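Local coordinates for protein phage related exonuclease (Haemophilus somnus 129PT, PDB 3K93) that probably degrades DNA as a metal-dependent exonuclease of the PD-(D/E)XK type, related to phage lambda exonuclease, at residues K46-G51 with K213-L218; G57-Q62 with A169-F174; I109-C114 with Q142-L147. One frame throughout, in Å; residues are numbered along the deposited sequence. Where two conformers were deposited one is given.

Interaction 1: residues K46-G51 with K213-L218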
loop_
_atom_site.group_PDB
_atom_site.type_symbol
_atom_site.label_atom_id
_atom_site.label_comp_id
_atom_site.label_asym_id
_atom_site.label_seq_id
_atom_site.Cartn_x
_atom_site.Cartn_y
_atom_site.Cartn_z
ATOM N N LYS A 46 -20.176 1.417 12.917
ATOM C CA LYS A 46 -20.027 2.878 12.988
ATOM C C LYS A 46 -20.947 3.602 11.983
ATOM O O LYS A 46 -21.369 4.735 12.219
ATOM C CB LYS A 46 -18.576 3.301 12.763
ATOM C CG LYS A 46 -17.608 2.905 13.866
ATOM C CD LYS A 46 -16.197 3.477 13.611
ATOM C CE LYS A 46 -15.144 2.722 14.395
ATOM N NZ LYS A 46 -13.773 3.204 14.093
ATOM N N PHE A 47 -21.226 2.984 10.853
ATOM C CA PHE A 47 -22.218 3.560 9.973
ATOM C C PHE A 47 -23.602 3.570 10.619
ATOM O O PHE A 47 -24.275 4.608 10.628
ATOM C CB PHE A 47 -22.303 2.847 8.619
ATOM C CG PHE A 47 -23.359 3.424 7.739
ATOM C CD1 PHE A 47 -23.162 4.661 7.137
ATOM C CD2 PHE A 47 -24.582 2.785 7.573
ATOM C CE1 PHE A 47 -24.161 5.242 6.328
ATOM C CE2 PHE A 47 -25.625 3.356 6.758
ATOM C CZ PHE A 47 -25.408 4.570 6.134
ATOM N N ASP A 48 -24.029 2.438 11.170
ATOM C CA ASP A 48 -25.390 2.349 11.735
ATOM C C ASP A 48 -25.518 3.176 13.021
ATOM O O ASP A 48 -26.584 3.695 13.309
ATOM C CB ASP A 48 -25.801 0.893 12.065
ATOM C CG ASP A 48 -25.884 0.001 10.845
ATOM O OD1 ASP A 48 -25.947 0.506 9.722
ATOM O OD2 ASP A 48 -25.863 -1.235 11.031
ATOM N N LEU A 49 -24.447 3.260 13.816
ATOM C CA LEU A 49 -24.482 4.057 15.052
ATOM C C LEU A 49 -24.341 5.539 14.760
ATOM O O LEU A 49 -24.978 6.343 15.397
ATOM C CB LEU A 49 -23.338 3.672 15.994
ATOM C CG LEU A 49 -23.416 2.309 16.685
ATOM C CD1 LEU A 49 -22.004 1.830 17.091
ATOM C CD2 LEU A 49 -24.373 2.419 17.844
ATOM N N PHE A 50 -23.451 5.910 13.835
ATOM C CA PHE A 50 -23.045 7.306 13.750
ATOM C C PHE A 50 -23.290 7.936 12.398
ATOM O O PHE A 50 -23.090 9.133 12.242
ATOM C CB PHE A 50 -21.571 7.432 14.109
ATOM C CG PHE A 50 -21.188 6.784 15.417
ATOM C CD1 PHE A 50 -21.807 7.147 16.598
ATOM C CD2 PHE A 50 -20.168 5.861 15.471
ATOM C CE1 PHE A 50 -21.440 6.584 17.783
ATOM C CE2 PHE A 50 -19.777 5.304 16.682
ATOM C CZ PHE A 50 -20.417 5.646 17.818
ATOM N N GLY A 51 -23.727 7.141 11.421
ATOM C CA GLY A 51 -23.976 7.651 10.080
ATOM C C GLY A 51 -22.692 7.906 9.299
ATOM O O GLY A 51 -22.709 8.574 8.278
ATOM N N LYS A 213 -23.104 -11.541 15.674
ATOM C CA LYS A 213 -22.816 -11.610 17.087
ATOM C C LYS A 213 -21.768 -10.586 17.471
ATOM O O LYS A 213 -21.933 -9.917 18.472
ATOM C CB LYS A 213 -22.393 -13.006 17.534
ATOM C CG LYS A 213 -23.537 -14.021 17.458
ATOM C CD LYS A 213 -23.128 -15.425 17.991
ATOM C CE LYS A 213 -24.213 -16.513 17.678
ATOM N NZ LYS A 213 -25.247 -16.557 18.719
ATOM N N TYR A 214 -20.698 -10.469 16.693
ATOM C CA TYR A 214 -19.678 -9.461 16.957
ATOM C C TYR A 214 -20.268 -8.045 16.881
ATOM O O TYR A 214 -20.095 -7.233 17.780
ATOM C CB TYR A 214 -18.484 -9.632 15.982
ATOM C CG TYR A 214 -17.366 -8.662 16.228
ATOM C CD1 TYR A 214 -16.662 -8.657 17.419
ATOM C CD2 TYR A 214 -16.976 -7.769 15.244
ATOM C CE1 TYR A 214 -15.639 -7.731 17.648
ATOM C CE2 TYR A 214 -15.943 -6.865 15.454
ATOM C CZ TYR A 214 -15.305 -6.842 16.650
ATOM O OH TYR A 214 -14.305 -5.946 16.803
ATOM N N TYR A 215 -20.998 -7.771 15.814
ATOM C CA TYR A 215 -21.716 -6.498 15.663
ATOM C C TYR A 215 -22.556 -6.158 16.905
ATOM O O TYR A 215 -22.482 -5.036 17.406
ATOM C CB TYR A 215 -22.594 -6.572 14.388
ATOM C CG TYR A 215 -23.551 -5.410 14.103
ATOM C CD1 TYR A 215 -24.814 -5.368 14.675
ATOM C CD2 TYR A 215 -23.185 -4.364 13.246
ATOM C CE1 TYR A 215 -25.703 -4.294 14.407
ATOM C CE2 TYR A 215 -24.065 -3.303 12.959
ATOM C CZ TYR A 215 -25.330 -3.292 13.533
ATOM O OH TYR A 215 -26.203 -2.288 13.265
ATOM N N ASP A 216 -23.351 -7.111 17.396
ATOM C CA ASP A 216 -24.200 -6.865 18.564
ATOM C C ASP A 216 -23.385 -6.443 19.806
ATOM O O ASP A 216 -23.811 -5.589 20.610
ATOM C CB ASP A 216 -25.011 -8.129 18.906
ATOM C CG ASP A 216 -26.125 -8.436 17.862
ATOM O OD1 ASP A 216 -26.491 -7.544 17.070
ATOM O OD2 ASP A 216 -26.634 -9.575 17.858
ATOM N N GLN A 217 -22.229 -7.074 19.962
ATOM C CA GLN A 217 -21.300 -6.755 21.018
ATOM C C GLN A 217 -20.787 -5.320 20.829
ATOM O O GLN A 217 -20.657 -4.596 21.788
ATOM C CB GLN A 217 -20.159 -7.806 20.999
ATOM C CG GLN A 217 -18.907 -7.516 21.816
ATOM C CD GLN A 217 -17.787 -8.571 21.547
ATOM O OE1 GLN A 217 -18.081 -9.775 21.381
ATOM N NE2 GLN A 217 -16.517 -8.110 21.485
ATOM N N LEU A 218 -20.522 -4.912 19.585
ATOM C CA LEU A 218 -20.039 -3.555 19.347
ATOM C C LEU A 218 -21.139 -2.563 19.721
ATOM O O LEU A 218 -20.861 -1.584 20.416
ATOM C CB LEU A 218 -19.582 -3.344 17.898
ATOM C CG LEU A 218 -18.398 -4.165 17.406
ATOM C CD1 LEU A 218 -18.097 -3.804 15.956
ATOM C CD2 LEU A 218 -17.111 -4.015 18.300
#

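Interaction 2: residues G57-Q62 with A169-F174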
loop_
_atom_site.group_PDB
_atom_site.type_symbol
_atom_site.label_atom_id
_atom_site.label_comp_id
_atom_site.label_asym_id
_atom_site.label_seq_id
_atom_site.Cartn_x
_atom_site.Cartn_y
_atom_site.Cartn_z
ATOM N N GLY A 57 -17.736 6.408 -2.471
ATOM C CA GLY A 57 -18.009 6.299 -3.892
ATOM C C GLY A 57 -17.226 7.389 -4.603
ATOM O O GLY A 57 -16.980 8.461 -4.031
ATOM N N ASN A 58 -16.871 7.098 -5.859
ATOM C CA ASN A 58 -15.844 7.844 -6.590
ATOM C C ASN A 58 -16.075 7.696 -8.118
ATOM O O ASN A 58 -17.053 7.092 -8.536
ATOM C CB ASN A 58 -14.482 7.260 -6.194
ATOM C CG ASN A 58 -14.435 5.741 -6.373
ATOM O OD1 ASN A 58 -15.018 5.200 -7.310
ATOM N ND2 ASN A 58 -13.757 5.055 -5.466
ATOM N N LYS A 59 -15.161 8.204 -8.941
ATOM C CA LYS A 59 -15.347 8.126 -10.399
ATOM C C LYS A 59 -15.519 6.671 -10.903
ATOM O O LYS A 59 -16.289 6.412 -11.810
ATOM C CB LYS A 59 -14.213 8.883 -11.129
ATOM C CG LYS A 59 -12.828 8.270 -10.977
ATOM C CD LYS A 59 -11.714 9.295 -11.227
ATOM C CE LYS A 59 -10.332 8.622 -11.158
ATOM N NZ LYS A 59 -9.281 9.475 -11.740
ATOM N N TYR A 60 -14.830 5.718 -10.277
ATOM C CA TYR A 60 -14.924 4.293 -10.683
ATOM C C TYR A 60 -16.339 3.755 -10.541
ATOM O O TYR A 60 -16.895 3.189 -11.486
ATOM C CB TYR A 60 -13.894 3.410 -9.910
ATOM C CG TYR A 60 -12.494 4.007 -9.909
ATOM C CD1 TYR A 60 -11.852 4.267 -11.091
ATOM C CD2 TYR A 60 -11.860 4.360 -8.727
ATOM C CE1 TYR A 60 -10.589 4.838 -11.124
ATOM C CE2 TYR A 60 -10.590 4.945 -8.740
ATOM C CZ TYR A 60 -9.963 5.174 -9.952
ATOM O OH TYR A 60 -8.738 5.766 -10.003
ATOM N N THR A 61 -16.937 3.981 -9.373
ATOM C CA THR A 61 -18.310 3.548 -9.095
ATOM C C THR A 61 -19.323 4.442 -9.848
ATOM O O THR A 61 -20.357 3.954 -10.288
ATOM C CB THR A 61 -18.635 3.562 -7.559
ATOM O OG1 THR A 61 -18.574 4.897 -7.089
ATOM C CG2 THR A 61 -17.634 2.697 -6.744
ATOM N N GLN A 62 -19.047 5.730 -9.996
ATOM C CA GLN A 62 -19.949 6.571 -10.765
ATOM C C GLN A 62 -20.007 6.146 -12.237
ATOM O O GLN A 62 -21.069 6.237 -12.848
ATOM C CB GLN A 62 -19.592 8.052 -10.641
ATOM C CG GLN A 62 -20.726 9.030 -11.084
ATOM C CD GLN A 62 -22.150 8.593 -10.665
ATOM O OE1 GLN A 62 -23.063 8.600 -11.487
ATOM N NE2 GLN A 62 -22.334 8.227 -9.389
ATOM N N ALA A 169 -8.837 16.321 -14.309
ATOM C CA ALA A 169 -7.773 17.134 -14.903
ATOM C C ALA A 169 -6.565 16.271 -15.207
ATOM O O ALA A 169 -5.921 16.447 -16.228
ATOM C CB ALA A 169 -7.384 18.265 -13.933
ATOM N N TYR A 170 -6.286 15.303 -14.331
ATOM C CA TYR A 170 -5.101 14.475 -14.479
ATOM C C TYR A 170 -5.290 13.185 -15.276
ATOM O O TYR A 170 -4.312 12.560 -15.626
ATOM C CB TYR A 170 -4.470 14.252 -13.105
ATOM C CG TYR A 170 -3.961 15.579 -12.578
ATOM C CD1 TYR A 170 -2.692 16.061 -12.944
ATOM C CD2 TYR A 170 -4.792 16.409 -11.792
ATOM C CE1 TYR A 170 -2.227 17.327 -12.486
ATOM C CE2 TYR A 170 -4.352 17.655 -11.337
ATOM C CZ TYR A 170 -3.065 18.111 -11.679
ATOM O OH TYR A 170 -2.639 19.350 -11.221
ATOM N N ASP A 171 -6.541 12.836 -15.596
ATOM C CA ASP A 171 -6.881 11.628 -16.347
ATOM C C ASP A 171 -6.689 11.894 -17.869
ATOM O O ASP A 171 -6.683 13.050 -18.322
ATOM C CB ASP A 171 -8.349 11.214 -16.078
ATOM C CG ASP A 171 -8.593 10.577 -14.680
ATOM O OD1 ASP A 171 -7.718 9.872 -14.161
ATOM O OD2 ASP A 171 -9.723 10.744 -14.124
ATOM N N SER A 172 -6.544 10.817 -18.635
ATOM C CA SER A 172 -6.302 10.905 -20.077
ATOM C C SER A 172 -7.560 10.575 -20.914
ATOM O O SER A 172 -8.087 9.461 -20.855
ATOM C CB SER A 172 -5.157 9.965 -20.475
ATOM O OG SER A 172 -4.955 9.926 -21.885
ATOM N N ASP A 173 -8.020 11.565 -21.675
ATOM C CA ASP A 173 -9.002 11.371 -22.753
ATOM C C ASP A 173 -8.531 10.336 -23.734
ATOM O O ASP A 173 -9.306 9.516 -24.189
ATOM C CB ASP A 173 -9.202 12.668 -23.544
ATOM C CG ASP A 173 -10.006 13.698 -22.792
ATOM O OD1 ASP A 173 -10.460 13.453 -21.644
ATOM O OD2 ASP A 173 -10.181 14.788 -23.367
ATOM N N PHE A 174 -7.260 10.395 -24.088
ATOM C CA PHE A 174 -6.721 9.465 -25.081
ATOM C C PHE A 174 -6.847 8.026 -24.612
ATOM O O PHE A 174 -7.358 7.170 -25.334
ATOM C CB PHE A 174 -5.266 9.814 -25.388
ATOM C CG PHE A 174 -4.615 8.886 -26.325
ATOM C CD1 PHE A 174 -4.967 8.878 -27.658
ATOM C CD2 PHE A 174 -3.625 8.032 -25.894
ATOM C CE1 PHE A 174 -4.363 8.035 -28.544
ATOM C CE2 PHE A 174 -3.015 7.153 -26.809
ATOM C CZ PHE A 174 -3.382 7.169 -28.123
#

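Interaction 3: residues I109-C114 with Q142-L147. With NA (sodium ion), chain B.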
loop_
_atom_site.group_PDB
_atom_site.type_symbol
_atom_site.label_atom_id
_atom_site.label_comp_id
_atom_site.label_asym_id
_atom_site.label_seq_id
_atom_site.Cartn_x
_atom_site.Cartn_y
_atom_site.Cartn_z
ATOM N N ILE A 109 -28.511 -15.373 -12.676
ATOM C CA ILE A 109 -28.225 -13.979 -12.355
ATOM C C ILE A 109 -27.115 -13.483 -13.280
ATOM O O ILE A 109 -26.133 -14.174 -13.505
ATOM C CB ILE A 109 -27.732 -13.829 -10.898
ATOM C CG1 ILE A 109 -28.812 -14.252 -9.913
ATOM C CG2 ILE A 109 -27.275 -12.388 -10.596
ATOM C CD1 ILE A 109 -29.985 -13.247 -9.834
ATOM N N ILE A 110 -27.266 -12.272 -13.799
ATOM C CA ILE A 110 -26.175 -11.608 -14.478
ATOM C C ILE A 110 -25.835 -10.370 -13.723
ATOM O O ILE A 110 -26.731 -9.695 -13.236
ATOM C CB ILE A 110 -26.512 -11.250 -15.922
ATOM C CG1 ILE A 110 -26.795 -12.514 -16.723
ATOM C CG2 ILE A 110 -25.319 -10.526 -16.575
ATOM C CD1 ILE A 110 -27.615 -12.257 -18.025
ATOM N N ASP A 111 -24.545 -10.095 -13.610
ATOM C CA ASP A 111 -24.036 -8.889 -13.006
ATOM C C ASP A 111 -23.026 -8.203 -13.962
ATOM O O ASP A 111 -22.106 -8.848 -14.483
ATOM C CB ASP A 111 -23.343 -9.208 -11.673
ATOM C CG ASP A 111 -23.250 -7.984 -10.765
ATOM O OD1 ASP A 111 -22.339 -7.149 -10.987
ATOM O OD2 ASP A 111 -24.111 -7.804 -9.857
ATOM N N THR A 112 -23.211 -6.907 -14.184
ATOM C CA THR A 112 -22.340 -6.138 -15.032
ATOM C C THR A 112 -21.301 -5.383 -14.174
ATOM O O THR A 112 -21.654 -4.748 -13.176
ATOM C CB THR A 112 -23.141 -5.113 -15.846
ATOM O OG1 THR A 112 -23.855 -4.249 -14.953
ATOM C CG2 THR A 112 -24.109 -5.789 -16.814
ATOM N N LYS A 113 -20.034 -5.456 -14.561
ATOM C CA LYS A 113 -18.966 -4.722 -13.914
ATOM C C LYS A 113 -18.309 -3.841 -14.987
ATOM O O LYS A 113 -17.663 -4.352 -15.901
ATOM C CB LYS A 113 -17.934 -5.699 -13.338
ATOM C CG LYS A 113 -18.560 -6.810 -12.441
ATOM C CD LYS A 113 -19.081 -6.252 -11.141
ATOM C CE LYS A 113 -19.528 -7.385 -10.230
ATOM N NZ LYS A 113 -20.231 -6.889 -9.038
ATOM N N CYS A 114 -18.485 -2.521 -14.850
ATOM C CA CYS A 114 -18.000 -1.549 -15.835
ATOM C C CYS A 114 -16.594 -1.137 -15.492
ATOM O O CYS A 114 -16.398 -0.284 -14.663
ATOM C CB CYS A 114 -18.912 -0.305 -15.845
ATOM S SG CYS A 114 -20.510 -0.667 -16.584
ATOM N N GLN A 142 -22.900 -15.745 -5.143
ATOM C CA GLN A 142 -23.501 -16.827 -4.361
ATOM C C GLN A 142 -24.624 -16.264 -3.505
ATOM O O GLN A 142 -25.651 -16.910 -3.340
ATOM C CB GLN A 142 -22.503 -17.547 -3.478
ATOM C CG GLN A 142 -21.410 -18.235 -4.225
ATOM C CD GLN A 142 -21.846 -19.487 -4.958
ATOM O OE1 GLN A 142 -22.970 -19.989 -4.786
ATOM N NE2 GLN A 142 -20.942 -20.016 -5.761
ATOM N N GLY A 143 -24.422 -15.052 -3.004
ATOM C CA GLY A 143 -25.429 -14.348 -2.238
ATOM C C GLY A 143 -26.643 -14.019 -3.080
ATOM O O GLY A 143 -27.771 -14.219 -2.618
ATOM N N TYR A 144 -26.445 -13.551 -4.326
ATOM C CA TYR A 144 -27.613 -13.318 -5.185
ATOM C C TYR A 144 -28.319 -14.616 -5.578
ATOM O O TYR A 144 -29.552 -14.652 -5.692
ATOM C CB TYR A 144 -27.236 -12.565 -6.459
ATOM C CG TYR A 144 -26.708 -11.141 -6.288
ATOM C CD1 TYR A 144 -27.210 -10.301 -5.321
ATOM C CD2 TYR A 144 -25.757 -10.624 -7.164
ATOM C CE1 TYR A 144 -26.770 -9.014 -5.173
ATOM C CE2 TYR A 144 -25.290 -9.308 -7.020
ATOM C CZ TYR A 144 -25.817 -8.509 -6.019
ATOM O OH TYR A 144 -25.395 -7.211 -5.824
HETATM N N MSE A 145 -27.562 -15.673 -5.849
HETATM C CA MSE A 145 -28.176 -16.935 -6.243
HETATM C C MSE A 145 -29.025 -17.487 -5.088
HETATM O O MSE A 145 -30.064 -18.117 -5.302
HETATM C CB MSE A 145 -27.128 -17.960 -6.685
HETATM C CG MSE A 145 -26.571 -17.690 -8.054
HETATM SE SE MSE A 145 -25.389 -19.069 -8.698
HETATM C CE MSE A 145 -23.674 -18.520 -7.920
ATOM N N TRP A 146 -28.574 -17.240 -3.867
ATOM C CA TRP A 146 -29.302 -17.650 -2.668
ATOM C C TRP A 146 -30.616 -16.875 -2.573
ATOM O O TRP A 146 -31.658 -17.468 -2.473
ATOM C CB TRP A 146 -28.456 -17.385 -1.437
ATOM C CG TRP A 146 -29.013 -17.896 -0.220
ATOM C CD1 TRP A 146 -30.027 -18.826 -0.079
ATOM C CD2 TRP A 146 -28.598 -17.561 1.085
ATOM N NE1 TRP A 146 -30.254 -19.069 1.237
ATOM C CE2 TRP A 146 -29.394 -18.304 1.979
ATOM C CE3 TRP A 146 -27.627 -16.696 1.597
ATOM C CZ2 TRP A 146 -29.237 -18.220 3.343
ATOM C CZ3 TRP A 146 -27.467 -16.616 2.934
ATOM C CH2 TRP A 146 -28.269 -17.364 3.808
ATOM N N LEU A 147 -30.540 -15.554 -2.710
ATOM C CA LEU A 147 -31.705 -14.702 -2.592
ATOM C C LEU A 147 -32.695 -14.878 -3.712
ATOM O O LEU A 147 -33.878 -14.651 -3.500
ATOM C CB LEU A 147 -31.294 -13.229 -2.512
ATOM C CG LEU A 147 -30.648 -12.750 -1.229
ATOM C CD1 LEU A 147 -30.003 -11.388 -1.437
ATOM C CD2 LEU A 147 -31.686 -12.667 -0.087
HETATM NA NA NA B . -22.942 -4.674 -11.144
HETATM O O HOH W 1 -23.488 -5.375 -8.666
HETATM O O HOH W 2 -24.387 -2.564 -11.833
HETATM O O HOH W 3 -21.209 -3.523 -10.111
#

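Interaction 1: residues K46-G51 with K213-L218
Tyr215 and Asp48 carry this contact through one hydrogen bond between two helices. Going along 213-218, the first residue to matter is Tyr214, which turns off to another flank: its hydroxyl bonds Arg42 NE and Asp126 of a second subunit, and its ring lies against Lys38 and Val41 of helix 35-50.

Tyr215 is the residue that reaches across. With CG anti to the backbone N (chi1 174°), its ring is carried out toward helix 35-50, and its side chain also touches Val41, Tyr6 and Leu8. OH then donates to Asp48 OD2 at 2.5 Å, a very short bond whose exact length should not be pressed at this resolution. The acceptor lies near the ring plane at the hydroxyl edge, with a CZ-OH-OD2 angle of about 113°, close to what a phenol hydrogen in the ring plane would ask for. Asp48 OD2 is also 3.4 Å from Tyr215 CE2, so it sits beside the rim on that flank of the hydroxyl. The carboxylate is turned steeply, 71° from the ring plane, and meets the phenol through a single oxygen.

At Asp216, OD1 lies in plane at the edge of the Tyr215 ring. Leu218 closes the segment: its CG sits 4.1 Å above one face of the Tyr214 ring, offset toward its rim.

Helix 198-221 is thus laid beside the C-terminal part of helix 35-50, which ends at Phe50, Gly51 leaving it with positive phi. Phe124 of the second subunit packs on Lys46, Leu49 and Leu218, placing both helices at a subunit interface.

Interaction 2: residues G57-Q62 with A169-F174
A salt bridge between Lys59 and Asp171 makes the whole contact. Lys59 NZ meets the carboxylate from the front and approaches both oxygens: 2.7 Å to Asp171 OD2, on the syn lone pair of that oxygen, and 2.9 Å to Asp171 OD1 in a weak bond. Lys59 CG stands between the backbone N and the carbonyl carbon (chi1 66°), and from there the chain runs out extended to the acid. Asp171 OD2 also accepts from the backbone N of Ser168, which ties the carboxylate to its own loop.

Capping bonds hold the backbone on each side. Asn58 OD1 takes the N-H of Thr61 at 3.1 Å in a nearly straight bond, and Thr61 OG1 donates back to Asn58 O, which also receives Gln62 N. Ser172 OG caps Lys175 N in the same way.

Trp116 packs on both Lys59 and Asp171 and makes an edge-to-face pair with Tyr60. The Tyr60 ring in turn has Lys59 CG over the centre of one face.

The arrangement is a surface ion pair linking two N-capped helix starts, with Asn58 the N-cap of helix 59-66 and Ser172 that of helix 173-181.

Interaction 3: residues I109-C114 with Q142-L147
Buried strand-on-helix packing joins Ile109 and Asp111 to Tyr144 in the core of what topology and sequence suggest is a PD-(D/E)XK nuclease fold. Helix 137-148 is part of the connection in a beta-alpha-beta crossover from strand 108-114 to its parallel neighbour 152-158. The two short segments run at 142° to each other, their axes 9.4 Å apart.

The apolar half is Ile109, whose CG2 lies 4.1 Å from Tyr144 CB, the two side chains crossing at about a right angle. Further along the strand, Asp111, Thr112 and Lys113 fit the D-x-K part of the nuclease signature. Asp111 OD1 and the backbone O of Thr112 bind the sodium ion together with Asp100 and three waters; sodium may occupy the place of a catalytic metal. Lys113 NZ forms a salt bridge with Asp111 OD1, its hydrogen bond weak, and also bonds Gln140 OE1.

Gln140 NE2 bonds the hydroxyl of Tyr144, giving the ring's outer end a polar partner. Asp111 CG is anti to the backbone N (chi1 -159°), which brings the carboxylate to the ring edge only 13° from coplanar. Asp111 OD2 accepts a hydrogen bond from a sodium-bound water and lies 3.4 Å from Tyr144 CE2.

Interaction 3 holds the metal site, and the other two lie out toward the periphery of the chain. Interaction 2 comes within about 5 Å of interaction 3 (nearest atoms), at the Cys114 end and not at the sodium ion, although their centres are 25 Å apart; Trp116, just beyond strand 108-114, packs against the ion pair of interaction 2. Interaction 1 is farther off, about 14 Å from interaction 3 at the nearest atoms, and faces a neighbouring subunit of the three-chain assembly, whereas no other chain touches interactions 2 and 3. Helices 35-50 and 59-66 follow each other in sequence, yet the centres of interactions 1 and 2 are 33 Å apart.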